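Lasso peptide isopeptidase AtxE2 (PDB 5TXE) hydrolyses the isopeptide bond of the threaded lasso peptides astexin-2 and astexin-3, opening them into linear peptides. Local coordinates at residues Asp257-Met262 against Gln302-Met307. The protein carries 1 engineered substitution. Numbering follows the deposited sequence.
Sequences DPLRAM and QNITRM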
loop_
_atom_site.group_PDB
_atom_site.type_symbol
_atom_site.label_atom_id
_atom_site.label_comp_id
_atom_site.label_asym_id
_atom_site.label_seq_id
_atom_site.Cartn_x
_atom_site.Cartn_y
_atom_site.Cartn_z
ATOM N N ASP A 257 -9.019 13.489 14.843
ATOM C CA ASP A 257 -8.203 12.390 15.333
ATOM C C ASP A 257 -9.120 11.169 15.359
ATOM O O ASP A 257 -10.121 11.132 16.078
ATOM C CB ASP A 257 -7.662 12.719 16.745
ATOM C CG ASP A 257 -6.531 11.802 17.187
ATOM O OD1 ASP A 257 -6.394 10.681 16.658
ATOM O OD2 ASP A 257 -5.754 12.208 18.077
ATOM N N PRO A 258 -8.804 10.149 14.562
ATOM C CA PRO A 258 -9.662 8.952 14.649
ATOM C C PRO A 258 -9.457 8.143 15.955
ATOM O O PRO A 258 -10.176 7.172 16.204
ATOM C CB PRO A 258 -9.192 8.131 13.448
ATOM C CG PRO A 258 -7.709 8.434 13.408
ATOM C CD PRO A 258 -7.589 9.904 13.750
ATOM N N LEU A 259 -8.461 8.522 16.749
ATOM C CA LEU A 259 -8.191 7.881 18.043
ATOM C C LEU A 259 -8.675 8.722 19.263
ATOM O O LEU A 259 -8.189 8.546 20.395
ATOM C CB LEU A 259 -6.688 7.580 18.131
ATOM C CG LEU A 259 -6.234 6.416 17.221
ATOM C CD1 LEU A 259 -4.803 5.993 17.562
ATOM C CD2 LEU A 259 -7.141 5.195 17.352
ATOM N N ARG A 260 -9.629 9.625 19.008
ATOM C CA ARG A 260 -10.236 10.497 20.014
ATOM C C ARG A 260 -11.742 10.587 19.724
ATOM O O ARG A 260 -12.166 10.668 18.591
ATOM C CB ARG A 260 -9.616 11.882 19.913
ATOM C CG ARG A 260 -9.270 12.594 21.215
ATOM C CD ARG A 260 -9.333 14.108 21.041
ATOM N NE ARG A 260 -10.732 14.577 20.845
ATOM C CZ ARG A 260 -11.348 15.553 21.522
ATOM N NH1 ARG A 260 -10.727 16.245 22.475
ATOM N NH2 ARG A 260 -12.610 15.846 21.228
ATOM N N ALA A 261 -12.560 10.522 20.748
ATOM C CA ALA A 261 -13.998 10.734 20.616
ATOM C C ALA A 261 -14.583 11.379 21.880
ATOM O O ALA A 261 -14.028 11.242 22.987
ATOM C CB ALA A 261 -14.702 9.421 20.397
ATOM N N MET A 262 -15.736 12.026 21.720
ATOM C CA MET A 262 -16.460 12.567 22.859
ATOM C C MET A 262 -17.826 11.889 22.941
ATOM O O MET A 262 -18.436 11.592 21.927
ATOM C CB MET A 262 -16.586 14.092 22.770
ATOM C CG MET A 262 -15.388 14.870 23.289
ATOM S SD MET A 262 -16.067 16.351 24.057
ATOM C CE MET A 262 -15.401 17.644 22.986
ATOM N N GLN A 302 -6.850 -2.585 24.212
ATOM C CA GLN A 302 -5.452 -2.384 23.759
ATOM C C GLN A 302 -5.309 -2.271 22.268
ATOM O O GLN A 302 -5.902 -3.047 21.514
ATOM C CB GLN A 302 -4.537 -3.523 24.219
ATOM C CG GLN A 302 -4.539 -3.735 25.732
ATOM C CD GLN A 302 -3.182 -4.048 26.265
ATOM O OE1 GLN A 302 -2.495 -5.005 25.837
ATOM N NE2 GLN A 302 -2.757 -3.219 27.184
ATOM N N ASN A 303 -4.493 -1.309 21.871
ATOM C CA ASN A 303 -4.089 -1.085 20.495
ATOM C C ASN A 303 -5.257 -0.828 19.540
ATOM O O ASN A 303 -5.325 -1.316 18.432
ATOM C CB ASN A 303 -3.174 -2.215 20.058
ATOM C CG ASN A 303 -1.826 -2.142 20.760
ATOM O OD1 ASN A 303 -1.193 -1.073 20.855
ATOM N ND2 ASN A 303 -1.421 -3.254 21.329
ATOM N N ILE A 304 -6.154 0.032 19.985
ATOM C CA ILE A 304 -7.281 0.458 19.186
ATOM C C ILE A 304 -6.763 1.164 17.948
ATOM O O ILE A 304 -5.813 1.927 18.008
ATOM C CB ILE A 304 -8.213 1.375 20.025
ATOM C CG1 ILE A 304 -8.900 0.494 21.073
ATOM C CG2 ILE A 304 -9.248 2.109 19.162
ATOM C CD1 ILE A 304 -9.620 1.248 22.173
ATOM N N THR A 305 -7.414 0.934 16.823
ATOM C CA THR A 305 -7.047 1.645 15.571
ATOM C C THR A 305 -8.058 2.697 15.107
ATOM O O THR A 305 -7.772 3.491 14.236
ATOM C CB THR A 305 -6.808 0.643 14.453
ATOM O OG1 THR A 305 -7.916 -0.259 14.413
ATOM C CG2 THR A 305 -5.520 -0.132 14.727
ATOM N N ARG A 306 -9.247 2.679 15.674
ATOM C CA ARG A 306 -10.264 3.614 15.272
ATOM C C ARG A 306 -11.357 3.604 16.321
ATOM O O ARG A 306 -11.805 2.539 16.720
ATOM C CB ARG A 306 -10.881 3.189 13.917
ATOM C CG ARG A 306 -11.052 4.321 12.926
ATOM C CD ARG A 306 -11.904 5.456 13.464
ATOM N NE ARG A 306 -12.236 6.431 12.431
ATOM C CZ ARG A 306 -12.876 7.595 12.649
ATOM N NH1 ARG A 306 -13.283 7.958 13.874
ATOM N NH2 ARG A 306 -13.133 8.420 11.623
ATOM N N MET A 307 -11.843 4.779 16.708
ATOM C CA MET A 307 -13.035 4.833 17.591
ATOM C C MET A 307 -14.108 5.858 17.145
ATOM O O MET A 307 -13.806 6.824 16.468
ATOM C CB MET A 307 -12.559 5.149 18.992
ATOM C CG MET A 307 -12.072 6.573 19.176
ATOM S SD MET A 307 -11.672 6.976 20.891
ATOM C CE MET A 307 -10.321 5.862 21.240
HETATM O O HOH W 1 -13.839 9.593 16.718
#
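Between two neighbouring blades of the beta-propeller, the N-terminal domain characteristic of the prolyl oligopeptidase family, the type I beta turn Asp257-Arg260, which leads into the outermost strand 261-263 of one four-stranded antiparallel sheet, packs on Ile304-Met307 of the outermost strand of the next blade. One direct backbone bond joins them: Met307 N donates to Pro258 O at 3.0 Å. A water adds a second link, donating to both Arg260 O and Met307 O. The turn is itself braced by an Asx turn, Asp257 OD1 taking the N-H of Leu259 from above the carboxylate plane. Arg306 folds back over Pro258 through a bend at chi2 (-57°), and CB of the proline lies 3.6 Å from Arg306 NE, under one guanidinium face and toward its rim. Arg306 NH1 donates in the guanidinium plane to Met307 O, 2.9 Å away, which helps to hold the group in its rotation. Replacing Arg306 by an alanine is likely to strip Pro258 CB of the guanidinium face and Met307 O of its side-chain donor. Leu259 lays CD2 along the opposing backbone, 3.5 Å from Thr305 C, and also meets Ile304 CG2. Thr305 points away from the turn, and its hydroxyl is hydrogen-bonded to Glu56. On the buried side, Phe268 and Val270 of one blade and Phe318 of the next touch Met307. With CG between the backbone N and the carbonyl carbon (chi1 71°), the Met307 chain runs beneath the turn, SD lying 3.9 Å from Ala261 CB, and a bend at chi3 brings CE to 3.5 Å from Leu259 O.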